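Local atomic coordinates of hydroxyglutarate synthase (Pseudomonas putida, PDB entry 6W1G), a protein that uses iron(II) and dioxygen to decarboxylate and hydroxylate 2-oxoadipate to (R)-2-hydroxyglutarate in D-lysine catabolism. Residues A[114-119]-A[441-446]; A[97-102]-A[396-401]; A[350-353]-A[358-361]; A[53-58]-A[390-395]. One frame throughout, in Å; residues are numbered along the deposited sequence.

Overall arrangement
Residues 390-401 run through contacts 4 and 2, and contacts 1 and 3 touch this run from outside. Contact 2 lies innermost: the side chain of F399 is about 5 Å from the nickel ion held by H70, H226 and E294, the residues of the iron site. Contact 1, centred about 15 Å from contact 2, touches it, since Y444 OH accepts from E397 N at 2.8 Å; its R114 side chain lies about 13 Å from the nickel. Farther out, contacts 3 and 4 have centres about 11 Å apart and share antiparallel strands 359-363 and 389-393, with R360 N bonded to E392 O at 2.9 Å. Contact 1 joins them through Y444, which packs on Y358 and L394.

Contact 1: residues A[114-119]-A[441-446]; sequences RAVHEQ and LALYAQ
R114 and V116 lie against L443 and Y444 where strand 108-114 of the five-stranded mixed sheet ends and the chain turns into helix 118-123, so the contact seats a strand-to-helix junction on helix 440-458. R114 sends its long chain toward the helix: CG sits between the backbone N and the carbonyl carbon (chi1 62°), and from there to NE the chain is extended. The guanidinium passes Y444 with the two planes 19° apart, NH2 lying 3.8 Å from Y444 OH without a hydrogen bond. NH1 donates to A115 O at 2.9 Å and NE forms a salt bridge with D398. Y444, through its hydroxyl, is bonded to the same loop, after strand 389-393, at E397. V116 supplies the apolar centre: its branch CG1 meets L443 CD1 at 3.7 Å, and CB faces both methyls of the leucine. Two branched side chains suit this spot, offering methyl surface without polar groups to satisfy. A water donates to V116 O and to L443 O, each at 2.8 Å, tying loop carbonyl to helix carbonyl. H117 is the N-cap of helix 118-123; its ring nitrogen ND1 accepts from Q119 N at 2.9 Å, nearly in the ring plane. E118 reaches helix 440-458 with OE1, which pairs with R450 and S447, while its OE2 stands 3.4 Å above the plane of the H117 ring.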
loop_
_atom_site.group_PDB
_atom_site.type_symbol
_atom_site.label_atom_id
_atom_site.label_comp_id
_atom_site.label_asym_id
_atom_site.label_seq_id
_atom_site.Cartn_x
_atom_site.Cartn_y
_atom_site.Cartn_z
ATOM N N ARG A 114 4.900 4.634 -5.048
ATOM C CA ARG A 114 5.059 5.259 -3.756
ATOM C C ARG A 114 6.358 6.042 -3.739
ATOM O O ARG A 114 7.255 5.810 -4.556
ATOM C CB ARG A 114 5.026 4.262 -2.583
ATOM C CG ARG A 114 6.139 3.225 -2.612
ATOM C CD ARG A 114 6.121 2.459 -1.315
ATOM N NE ARG A 114 7.170 1.472 -1.125
ATOM C CZ ARG A 114 8.334 1.708 -0.502
ATOM N NH1 ARG A 114 8.707 2.924 -0.174
ATOM N NH2 ARG A 114 9.111 0.682 -0.171
ATOM N N ALA A 115 6.491 6.961 -2.776
ATOM C CA ALA A 115 7.778 7.567 -2.479
ATOM C C ALA A 115 8.644 6.522 -1.787
ATOM O O ALA A 115 8.189 5.505 -1.283
ATOM C CB ALA A 115 7.569 8.772 -1.608
ATOM N N VAL A 116 9.940 6.793 -1.773
ATOM C CA VAL A 116 10.916 5.783 -1.368
ATOM C C VAL A 116 11.762 6.148 -0.152
ATOM O O VAL A 116 12.346 5.251 0.482
ATOM C CB VAL A 116 11.794 5.338 -2.549
ATOM C CG1 VAL A 116 10.920 4.780 -3.696
ATOM C CG2 VAL A 116 12.733 6.447 -2.969
ATOM N N HIS A 117 11.859 7.400 0.205
ATOM C CA HIS A 117 12.760 7.879 1.238
ATOM C C HIS A 117 11.895 8.246 2.436
ATOM O O HIS A 117 10.821 8.846 2.248
ATOM C CB HIS A 117 13.501 9.082 0.710
ATOM C CG HIS A 117 14.532 9.644 1.598
ATOM N ND1 HIS A 117 14.234 10.344 2.749
ATOM C CD2 HIS A 117 15.876 9.724 1.447
ATOM C CE1 HIS A 117 15.350 10.827 3.262
ATOM N NE2 HIS A 117 16.360 10.469 2.488
ATOM N N GLU A 118 12.368 7.933 3.638
ATOM C CA GLU A 118 11.594 8.205 4.847
ATOM C C GLU A 118 11.151 9.642 4.997
ATOM O O GLU A 118 10.073 9.882 5.543
ATOM C CB GLU A 118 12.371 7.776 6.092
ATOM C CG GLU A 118 13.750 8.419 6.273
ATOM C CD GLU A 118 14.880 7.773 5.470
ATOM O OE1 GLU A 118 14.663 6.815 4.731
ATOM O OE2 GLU A 118 16.024 8.277 5.551
ATOM N N GLN A 119 11.939 10.619 4.556
ATOM C CA GLN A 119 11.499 12.000 4.715
ATOM C C GLN A 119 10.357 12.316 3.751
ATOM O O GLN A 119 9.433 13.042 4.089
ATOM C CB GLN A 119 12.644 12.974 4.503
ATOM C CG GLN A 119 12.222 14.460 4.653
ATOM C CD GLN A 119 11.386 14.773 5.914
ATOM O OE1 GLN A 119 11.681 14.283 7.004
ATOM N NE2 GLN A 119 10.341 15.617 5.757
ATOM N N LEU A 441 13.209 -4.124 -0.543
ATOM C CA LEU A 441 14.153 -4.491 0.524
ATOM C C LEU A 441 15.418 -3.631 0.487
ATOM O O LEU A 441 15.964 -3.269 1.532
ATOM C CB LEU A 441 14.455 -5.979 0.451
ATOM C CG LEU A 441 13.178 -6.828 0.454
ATOM C CD1 LEU A 441 13.493 -8.308 0.480
ATOM C CD2 LEU A 441 12.186 -6.510 1.578
ATOM N N ALA A 442 15.919 -3.330 -0.708
ATOM C CA ALA A 442 17.059 -2.428 -0.829
ATOM C C ALA A 442 16.717 -1.039 -0.313
ATOM O O ALA A 442 17.545 -0.402 0.366
ATOM C CB ALA A 442 17.535 -2.372 -2.284
ATOM N N LEU A 443 15.492 -0.577 -0.580
ATOM C CA LEU A 443 15.070 0.733 -0.101
ATOM C C LEU A 443 14.996 0.742 1.431
ATOM O O LEU A 443 15.385 1.725 2.074
ATOM C CB LEU A 443 13.702 1.081 -0.696
ATOM C CG LEU A 443 13.692 1.340 -2.197
ATOM C CD1 LEU A 443 12.256 1.518 -2.655
ATOM C CD2 LEU A 443 14.526 2.523 -2.522
ATOM N N TYR A 444 14.491 -0.331 2.041
ATOM C CA TYR A 444 14.428 -0.392 3.493
ATOM C C TYR A 444 15.824 -0.413 4.103
ATOM O O TYR A 444 16.091 0.251 5.109
ATOM C CB TYR A 444 13.636 -1.608 3.960
ATOM C CG TYR A 444 12.167 -1.590 3.618
ATOM C CD1 TYR A 444 11.395 -0.461 3.811
ATOM C CD2 TYR A 444 11.559 -2.719 3.126
ATOM C CE1 TYR A 444 10.044 -0.446 3.475
ATOM C CE2 TYR A 444 10.190 -2.698 2.811
ATOM C CZ TYR A 444 9.468 -1.557 2.974
ATOM O OH TYR A 444 8.105 -1.505 2.712
ATOM N N ALA A 445 16.735 -1.176 3.502
ATOM C CA ALA A 445 18.107 -1.205 3.988
ATOM C C ALA A 445 18.721 0.180 3.954
ATOM O O ALA A 445 19.476 0.553 4.869
ATOM C CB ALA A 445 18.946 -2.211 3.198
ATOM N N GLN A 446 18.424 0.934 2.916
ATOM C CA GLN A 446 18.931 2.301 2.815
ATOM C C GLN A 446 18.369 3.208 3.891
ATOM O O GLN A 446 19.085 4.033 4.468
ATOM C CB GLN A 446 18.666 2.905 1.427
ATOM C CG GLN A 446 19.464 2.276 0.340
ATOM C CD GLN A 446 19.208 2.878 -1.018
ATOM O OE1 GLN A 446 18.080 3.099 -1.403
ATOM N NE2 GLN A 446 20.261 3.162 -1.732
HETATM O O HOH W 1 14.872 4.288 0.992
#

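Contact 2: residues A[97-102]-A[396-401]; sequences GYYDLS and YEDFLP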
loop_
_atom_site.group_PDB
_atom_site.type_symbol
_atom_site.label_atom_id
_atom_site.label_comp_id
_atom_site.label_asym_id
_atom_site.label_seq_id
_atom_site.Cartn_x
_atom_site.Cartn_y
_atom_site.Cartn_z
ATOM N N GLY A 97 8.275 -2.932 -6.172
ATOM C CA GLY A 97 7.784 -4.274 -6.019
ATOM C C GLY A 97 7.060 -4.819 -7.220
ATOM O O GLY A 97 6.708 -4.105 -8.158
ATOM N N TYR A 98 6.830 -6.128 -7.199
ATOM C CA TYR A 98 6.140 -6.814 -8.281
ATOM C C TYR A 98 5.340 -7.959 -7.679
ATOM O O TYR A 98 5.850 -8.755 -6.886
ATOM C CB TYR A 98 7.155 -7.351 -9.308
ATOM C CG TYR A 98 6.482 -8.180 -10.369
ATOM C CD1 TYR A 98 5.586 -7.609 -11.273
ATOM C CD2 TYR A 98 6.698 -9.542 -10.457
ATOM C CE1 TYR A 98 4.932 -8.348 -12.217
ATOM C CE2 TYR A 98 6.052 -10.295 -11.416
ATOM C CZ TYR A 98 5.183 -9.705 -12.304
ATOM O OH TYR A 98 4.567 -10.511 -13.245
ATOM N N TYR A 99 4.055 -8.003 -8.032
ATOM C CA TYR A 99 3.088 -8.931 -7.454
ATOM C C TYR A 99 2.391 -9.621 -8.613
ATOM O O TYR A 99 1.650 -8.976 -9.354
ATOM C CB TYR A 99 2.052 -8.207 -6.608
ATOM C CG TYR A 99 2.652 -7.324 -5.525
ATOM C CD1 TYR A 99 3.105 -6.035 -5.831
ATOM C CD2 TYR A 99 2.774 -7.751 -4.218
ATOM C CE1 TYR A 99 3.666 -5.227 -4.866
ATOM C CE2 TYR A 99 3.334 -6.954 -3.258
ATOM C CZ TYR A 99 3.768 -5.704 -3.571
ATOM O OH TYR A 99 4.337 -4.931 -2.578
ATOM N N ASP A 100 2.633 -10.901 -8.800
ATOM C CA ASP A 100 2.068 -11.639 -9.926
ATOM C C ASP A 100 0.990 -12.578 -9.435
ATOM O O ASP A 100 1.278 -13.555 -8.736
ATOM C CB ASP A 100 3.194 -12.407 -10.595
ATOM C CG ASP A 100 2.753 -13.129 -11.834
ATOM O OD1 ASP A 100 1.670 -12.795 -12.338
ATOM O OD2 ASP A 100 3.501 -14.005 -12.281
ATOM N N LEU A 101 -0.244 -12.275 -9.789
ATOM C CA LEU A 101 -1.353 -13.132 -9.410
ATOM C C LEU A 101 -1.691 -14.191 -10.446
ATOM O O LEU A 101 -2.641 -14.954 -10.230
ATOM C CB LEU A 101 -2.593 -12.298 -9.109
ATOM C CG LEU A 101 -2.626 -11.653 -7.731
ATOM C CD1 LEU A 101 -3.615 -10.514 -7.704
ATOM C CD2 LEU A 101 -2.966 -12.698 -6.662
ATOM N N SER A 102 -0.966 -14.259 -11.568
ATOM C CA SER A 102 -1.218 -15.326 -12.534
ATOM C C SER A 102 -1.171 -16.699 -11.874
ATOM O O SER A 102 -1.873 -17.619 -12.306
ATOM C CB SER A 102 -0.206 -15.256 -13.682
ATOM O OG SER A 102 -0.180 -13.980 -14.300
ATOM N N TYR A 396 6.506 -0.866 7.281
ATOM C CA TYR A 396 6.336 -1.471 5.963
ATOM C C TYR A 396 5.453 -0.597 5.106
ATOM O O TYR A 396 4.345 -0.224 5.519
ATOM C CB TYR A 396 5.692 -2.834 6.188
ATOM C CG TYR A 396 5.627 -3.698 4.932
ATOM C CD1 TYR A 396 6.794 -4.038 4.266
ATOM C CD2 TYR A 396 4.431 -4.190 4.451
ATOM C CE1 TYR A 396 6.784 -4.870 3.143
ATOM C CE2 TYR A 396 4.396 -5.029 3.351
ATOM C CZ TYR A 396 5.596 -5.342 2.687
ATOM O OH TYR A 396 5.664 -6.166 1.591
ATOM N N GLU A 397 5.924 -0.299 3.901
ATOM C CA GLU A 397 5.269 0.587 2.957
ATOM C C GLU A 397 4.630 -0.129 1.791
ATOM O O GLU A 397 3.958 0.526 0.969
ATOM C CB GLU A 397 6.310 1.583 2.358
ATOM C CG GLU A 397 7.036 2.370 3.399
ATOM C CD GLU A 397 6.238 3.463 4.100
ATOM O OE1 GLU A 397 5.032 3.656 3.799
ATOM O OE2 GLU A 397 6.830 4.125 5.008
ATOM N N ASP A 398 4.811 -1.447 1.692
ATOM C CA ASP A 398 4.394 -2.241 0.521
ATOM C C ASP A 398 3.200 -3.127 0.887
ATOM O O ASP A 398 2.384 -2.750 1.733
ATOM C CB ASP A 398 5.630 -2.925 -0.025
ATOM C CG ASP A 398 6.644 -1.897 -0.476
ATOM O OD1 ASP A 398 6.340 -1.207 -1.462
ATOM O OD2 ASP A 398 7.686 -1.737 0.198
ATOM N N PHE A 399 3.070 -4.265 0.213
ATOM C CA PHE A 399 1.849 -5.056 0.288
ATOM C C PHE A 399 2.203 -6.514 0.556
ATOM O O PHE A 399 3.379 -6.916 0.464
ATOM C CB PHE A 399 1.054 -4.855 -0.995
ATOM C CG PHE A 399 0.609 -3.421 -1.120
ATOM C CD1 PHE A 399 -0.548 -3.018 -0.525
ATOM C CD2 PHE A 399 1.393 -2.457 -1.719
ATOM C CE1 PHE A 399 -0.956 -1.716 -0.536
ATOM C CE2 PHE A 399 1.019 -1.127 -1.697
ATOM C CZ PHE A 399 -0.183 -0.760 -1.171
ATOM N N LEU A 400 1.196 -7.291 0.961
ATOM C CA LEU A 400 1.470 -8.682 1.259
ATOM C C LEU A 400 1.957 -9.425 0.019
ATOM O O LEU A 400 1.479 -9.180 -1.102
ATOM C CB LEU A 400 0.242 -9.351 1.878
ATOM C CG LEU A 400 -0.154 -8.831 3.271
ATOM C CD1 LEU A 400 -1.482 -9.454 3.717
ATOM C CD2 LEU A 400 0.957 -9.084 4.303
ATOM N N PRO A 401 2.927 -10.311 0.163
ATOM C CA PRO A 401 3.390 -11.053 -1.006
ATOM C C PRO A 401 2.355 -12.039 -1.496
ATOM O O PRO A 401 1.506 -12.513 -0.740
ATOM C CB PRO A 401 4.638 -11.783 -0.499
ATOM C CG PRO A 401 4.472 -11.873 0.963
ATOM C CD PRO A 401 3.683 -10.665 1.379
HETATM O O HOH W 2 5.033 -2.521 -3.367
#
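Y99, from the edge strand 94-100 of the five-stranded sheet, points its phenol at the loop segment 396-401 and meets D398, F399 and L400. Hydrogen bonding centres on its hydroxyl. F399 N donates to Y99 OH at 3.1 Å, a bent bond of 140°, and the same oxygen donates to a water at 2.6 Å. That water donates onward to D398 OD1 at 2.7 Å, an oxygen already engaged by R114. A tyrosine suits the place because one group must both accept from a backbone N-H and give a proton to the water. Packing does the rest. Y99 CZ lies 3.8 Å from F399 CB, and the hydroxyl stands at the edge of the F399 ring, near its plane; the carbonyl oxygens of F399 and L400 lie at the edge of the Y99 ring, L400 O being 3.6 Å from CE2. The phenol gets there with CG beside the backbone N and anti to the carbonyl carbon (chi1 -54°). G97 fits next to it: its phi is positive, 80°, and a CB there would crowd Y99 CE1 at 3.3 Å. Y396 OH donates to F399 O at 2.7 Å. The F399 ring meets the metal ligand H70 edge-to-face and R298 by a cation-pi contact, so the bonds that F399 N gives to Y99 and F399 O takes from Y396 probably help position this second-shell ring beside the metal.

Contact 3: residues A[350-353]-A[358-361]; sequences QMRE and YFRY
A short helix followed closely by a strand brings R352 of helix 348-353 against F359 and Y361 of strand 359-363, which pairs antiparallel with strand 389-393. F359 points at the helix, and Y361 reaches it with its hydroxyl end. The F359 ring packs against the helix backbone: R352 CB rests over one face, 4.0 Å from the centroid and 25° off the normal, a CH-pi contact, while R352 CA comes to 3.5 Å from F359 CE1. M351 CB adds an apolar touch at 4.0 Å to F359 CZ. The arginine holds CG anti to the backbone N (chi1 179°) and stays extended beyond it, which brings NE to the hydroxyl of Y361. NE donates to Y361 OH at 2.8 Å, the oxygen lying in the guanidinium plane, and the phenol ring stands at 79° to that plane. R352 thus offers an aliphatic stem for the phenylalanine and a polar end for the tyrosine; NH1 takes a second partner, Q381 of helix 380-385, and the guanidinium makes a cation-pi contact with F391 of the neighbouring strand. With an alanine here, the CB could still sit on F359, but Y361 OH would probably lose its donor, Q381 an N-H partner and the F391 ring its cation. The whole is a local helix-loop-strand unit, in which the helix packs on side chains of the strand that follows it.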
loop_
_atom_site.group_PDB
_atom_site.type_symbol
_atom_site.label_atom_id
_atom_site.label_comp_id
_atom_site.label_asym_id
_atom_site.label_seq_id
_atom_site.Cartn_x
_atom_site.Cartn_y
_atom_site.Cartn_z
ATOM N N GLN A 350 15.019 -9.130 19.864
ATOM C CA GLN A 350 15.359 -10.351 19.127
ATOM C C GLN A 350 15.116 -10.174 17.641
ATOM O O GLN A 350 15.846 -10.720 16.826
ATOM C CB GLN A 350 14.561 -11.515 19.666
ATOM C CG GLN A 350 15.081 -12.026 20.975
ATOM C CD GLN A 350 16.422 -12.745 20.891
ATOM O OE1 GLN A 350 16.936 -13.104 19.838
ATOM N NE2 GLN A 350 16.972 -13.010 22.038
ATOM N N MET A 351 14.050 -9.461 17.261
ATOM C CA MET A 351 13.850 -9.187 15.858
ATOM C C MET A 351 15.034 -8.440 15.268
ATOM O O MET A 351 15.426 -8.674 14.121
ATOM C CB MET A 351 12.580 -8.346 15.672
ATOM C CG MET A 351 11.277 -9.076 15.995
ATOM S SD MET A 351 9.827 -8.052 16.238
ATOM C CE MET A 351 9.585 -7.321 14.634
ATOM N N ARG A 352 15.615 -7.536 16.052
ATOM C CA ARG A 352 16.813 -6.837 15.647
ATOM C C ARG A 352 18.029 -7.757 15.614
ATOM O O ARG A 352 18.751 -7.809 14.608
ATOM C CB ARG A 352 17.011 -5.650 16.565
ATOM C CG ARG A 352 18.244 -4.873 16.236
ATOM C CD ARG A 352 18.459 -3.646 17.186
ATOM N NE ARG A 352 19.882 -3.295 17.047
ATOM C CZ ARG A 352 20.885 -3.652 17.823
ATOM N NH1 ARG A 352 20.790 -4.350 18.957
ATOM N NH2 ARG A 352 22.101 -3.212 17.492
ATOM N N GLU A 353 18.318 -8.440 16.715
ATOM C CA GLU A 353 19.539 -9.223 16.796
ATOM C C GLU A 353 19.566 -10.365 15.793
ATOM O O GLU A 353 20.631 -10.683 15.246
ATOM C CB GLU A 353 19.730 -9.755 18.222
ATOM C CG GLU A 353 21.077 -10.290 18.498
ATOM C CD GLU A 353 21.229 -10.622 19.950
ATOM O OE1 GLU A 353 21.590 -9.717 20.739
ATOM O OE2 GLU A 353 20.961 -11.788 20.318
ATOM N N TYR A 358 13.786 -4.613 9.553
ATOM C CA TYR A 358 14.561 -3.379 9.427
ATOM C C TYR A 358 14.153 -2.412 10.529
ATOM O O TYR A 358 13.004 -2.393 10.967
ATOM C CB TYR A 358 14.308 -2.726 8.054
ATOM C CG TYR A 358 14.851 -3.527 6.925
ATOM C CD1 TYR A 358 16.200 -3.551 6.646
ATOM C CD2 TYR A 358 13.994 -4.268 6.104
ATOM C CE1 TYR A 358 16.690 -4.292 5.591
ATOM C CE2 TYR A 358 14.457 -4.995 5.039
ATOM C CZ TYR A 358 15.831 -5.022 4.788
ATOM O OH TYR A 358 16.324 -5.783 3.763
ATOM N N PHE A 359 15.125 -1.595 10.939
ATOM C CA PHE A 359 14.980 -0.658 12.053
ATOM C C PHE A 359 15.447 0.716 11.678
ATOM O O PHE A 359 16.275 0.900 10.802
ATOM C CB PHE A 359 15.760 -1.177 13.277
ATOM C CG PHE A 359 15.129 -2.400 13.882
ATOM C CD1 PHE A 359 15.370 -3.688 13.395
ATOM C CD2 PHE A 359 14.174 -2.242 14.887
ATOM C CE1 PHE A 359 14.654 -4.770 13.909
ATOM C CE2 PHE A 359 13.493 -3.331 15.410
ATOM C CZ PHE A 359 13.711 -4.571 14.918
ATOM N N ARG A 360 14.956 1.702 12.403
ATOM C CA ARG A 360 15.593 3.023 12.454
ATOM C C ARG A 360 16.069 3.292 13.866
ATOM O O ARG A 360 15.433 2.916 14.848
ATOM C CB ARG A 360 14.607 4.126 11.999
ATOM C CG ARG A 360 14.209 3.990 10.557
ATOM C CD ARG A 360 13.128 5.053 10.179
ATOM N NE ARG A 360 13.729 6.362 10.060
ATOM C CZ ARG A 360 13.102 7.494 10.303
ATOM N NH1 ARG A 360 11.835 7.519 10.638
ATOM N NH2 ARG A 360 13.778 8.632 10.196
ATOM N N TYR A 361 17.195 3.962 13.923
ATOM C CA TYR A 361 17.926 4.268 15.127
ATOM C C TYR A 361 17.942 5.769 15.329
ATOM O O TYR A 361 18.130 6.511 14.367
ATOM C CB TYR A 361 19.363 3.749 15.002
ATOM C CG TYR A 361 19.412 2.237 14.906
ATOM C CD1 TYR A 361 19.236 1.576 13.678
ATOM C CD2 TYR A 361 19.587 1.460 16.013
ATOM C CE1 TYR A 361 19.279 0.217 13.565
ATOM C CE2 TYR A 361 19.609 0.079 15.938
ATOM C CZ TYR A 361 19.437 -0.541 14.717
ATOM O OH TYR A 361 19.478 -1.886 14.665
#

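Contact 4: residues A[53-58]-A[390-395]; sequences AEALRW and HFEALV
W58 of helix 50-59 and H390 of strand 389-393 form an offset stack, the indole five-membered ring and the imidazole 3.8 Å apart at their centroids, planes at 15°. W58 presents the indole with CG beside the backbone N, anti to the carbonyl carbon (chi1 -79°). In H390, chi1 (-177°) swings CG away from the backbone N, laying the imidazole along the indole while CB sits over the six-membered ring, 4.0 Å from its centroid, a CH-pi contact. H390 is probably kept from turning by E392 on the same strand face: its NE2 donates to E392 OE2 at 2.7 Å in a nearly straight bond. E392 folds back at chi2, bringing OE1 3.5 Å from A55 CB, a small alanine that lets the carboxylate near the helix. Over the other indole face stands R57 NH2, 3.4 Å from the plane and held by a two-nitrogen salt bridge to E54. A leucine in place of W58 would probably leave H390 without its flat partner and take away the indole face that R57 NH2 stands over. Far from the metal, this is helix-on-sheet packing near the surface, the helix almost perpendicular to the strand at an axis distance of 8.8 Å.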
loop_
_atom_site.group_PDB
_atom_site.type_symbol
_atom_site.label_atom_id
_atom_site.label_comp_id
_atom_site.label_asym_id
_atom_site.label_seq_id
_atom_site.Cartn_x
_atom_site.Cartn_y
_atom_site.Cartn_z
ATOM N N ALA A 53 2.518 5.149 21.283
ATOM C CA ALA A 53 2.646 6.585 21.115
ATOM C C ALA A 53 4.115 6.993 20.965
ATOM O O ALA A 53 4.438 7.818 20.121
ATOM C CB ALA A 53 1.980 7.324 22.272
ATOM N N GLU A 54 4.986 6.442 21.807
ATOM C CA GLU A 54 6.404 6.778 21.711
ATOM C C GLU A 54 6.996 6.303 20.401
ATOM O O GLU A 54 7.766 7.030 19.785
ATOM C CB GLU A 54 7.157 6.160 22.879
ATOM C CG GLU A 54 7.279 7.130 24.070
ATOM C CD GLU A 54 7.977 8.468 23.718
ATOM O OE1 GLU A 54 9.233 8.500 23.572
ATOM O OE2 GLU A 54 7.280 9.494 23.549
ATOM N N ALA A 55 6.683 5.078 19.972
ATOM C CA ALA A 55 7.206 4.568 18.718
ATOM C C ALA A 55 6.874 5.510 17.571
ATOM O O ALA A 55 7.733 5.831 16.733
ATOM C CB ALA A 55 6.700 3.152 18.459
ATOM N N LEU A 56 5.610 5.947 17.516
ATOM C CA LEU A 56 5.193 6.808 16.428
ATOM C C LEU A 56 5.806 8.196 16.522
ATOM O O LEU A 56 6.020 8.863 15.493
ATOM C CB LEU A 56 3.661 6.885 16.403
ATOM C CG LEU A 56 2.920 5.584 16.193
ATOM C CD1 LEU A 56 1.472 5.729 16.543
ATOM C CD2 LEU A 56 3.052 5.097 14.741
ATOM N N ARG A 57 6.125 8.661 17.728
ATOM C CA ARG A 57 6.847 9.913 17.880
ATOM C C ARG A 57 8.295 9.790 17.396
ATOM O O ARG A 57 8.747 10.619 16.613
ATOM C CB ARG A 57 6.831 10.352 19.352
ATOM C CG ARG A 57 7.519 11.658 19.582
ATOM C CD ARG A 57 7.714 12.036 21.037
ATOM N NE ARG A 57 8.641 11.183 21.760
ATOM C CZ ARG A 57 9.965 11.274 21.696
ATOM N NH1 ARG A 57 10.575 12.176 20.919
ATOM N NH2 ARG A 57 10.681 10.443 22.421
ATOM N N TRP A 58 9.001 8.731 17.803
ATOM C CA TRP A 58 10.392 8.564 17.392
ATOM C C TRP A 58 10.503 8.615 15.887
ATOM O O TRP A 58 11.433 9.217 15.344
ATOM C CB TRP A 58 10.986 7.246 17.889
ATOM C CG TRP A 58 11.390 7.268 19.315
ATOM C CD1 TRP A 58 10.805 6.623 20.348
ATOM C CD2 TRP A 58 12.514 7.973 19.881
ATOM N NE1 TRP A 58 11.462 6.872 21.546
ATOM C CE2 TRP A 58 12.508 7.715 21.263
ATOM C CE3 TRP A 58 13.506 8.795 19.350
ATOM C CZ2 TRP A 58 13.477 8.255 22.126
ATOM C CZ3 TRP A 58 14.458 9.324 20.198
ATOM C CH2 TRP A 58 14.423 9.058 21.548
ATOM N N HIS A 390 17.992 4.914 20.693
ATOM C CA HIS A 390 16.724 4.201 20.746
ATOM C C HIS A 390 16.398 3.686 19.342
ATOM O O HIS A 390 16.681 4.363 18.372
ATOM C CB HIS A 390 15.628 5.206 21.167
ATOM C CG HIS A 390 14.292 4.589 21.322
ATOM N ND1 HIS A 390 13.906 3.954 22.473
ATOM C CD2 HIS A 390 13.281 4.441 20.444
ATOM C CE1 HIS A 390 12.675 3.480 22.315
ATOM N NE2 HIS A 390 12.290 3.729 21.074
ATOM N N PHE A 391 15.826 2.494 19.249
ATOM C CA PHE A 391 15.429 1.937 17.974
ATOM C C PHE A 391 13.951 1.590 17.929
ATOM O O PHE A 391 13.340 1.230 18.942
ATOM C CB PHE A 391 16.307 0.740 17.572
ATOM C CG PHE A 391 16.187 -0.466 18.467
ATOM C CD1 PHE A 391 15.275 -1.480 18.216
ATOM C CD2 PHE A 391 17.004 -0.631 19.539
ATOM C CE1 PHE A 391 15.235 -2.606 19.045
ATOM C CE2 PHE A 391 16.920 -1.741 20.370
ATOM C CZ PHE A 391 16.032 -2.717 20.108
ATOM N N GLU A 392 13.390 1.699 16.736
ATOM C CA GLU A 392 12.036 1.242 16.451
ATOM C C GLU A 392 12.044 0.562 15.104
ATOM O O GLU A 392 12.871 0.891 14.248
ATOM C CB GLU A 392 11.008 2.370 16.425
ATOM C CG GLU A 392 10.756 3.113 17.754
ATOM C CD GLU A 392 10.078 2.279 18.848
ATOM O OE1 GLU A 392 9.554 1.182 18.571
ATOM O OE2 GLU A 392 10.051 2.795 19.998
ATOM N N ALA A 393 11.104 -0.351 14.883
ATOM C CA ALA A 393 11.020 -0.952 13.570
ATOM C C ALA A 393 10.677 0.081 12.505
ATOM O O ALA A 393 9.946 1.043 12.739
ATOM C CB ALA A 393 9.981 -2.064 13.556
ATOM N N LEU A 394 11.210 -0.157 11.315
ATOM C CA LEU A 394 10.892 0.615 10.124
ATOM C C LEU A 394 9.567 0.148 9.564
ATOM O O LEU A 394 9.438 -1.037 9.259
ATOM C CB LEU A 394 11.997 0.393 9.107
ATOM C CG LEU A 394 11.824 1.135 7.777
ATOM C CD1 LEU A 394 11.791 2.609 7.936
ATOM C CD2 LEU A 394 12.921 0.673 6.810
ATOM N N VAL A 395 8.616 1.059 9.388
ATOM C CA VAL A 395 7.277 0.681 8.933
ATOM C C VAL A 395 7.302 0.169 7.510
ATOM O O VAL A 395 7.958 0.728 6.625
ATOM C CB VAL A 395 6.289 1.829 9.160
ATOM C CG1 VAL A 395 6.673 3.117 8.370
ATOM C CG2 VAL A 395 4.844 1.403 8.836
#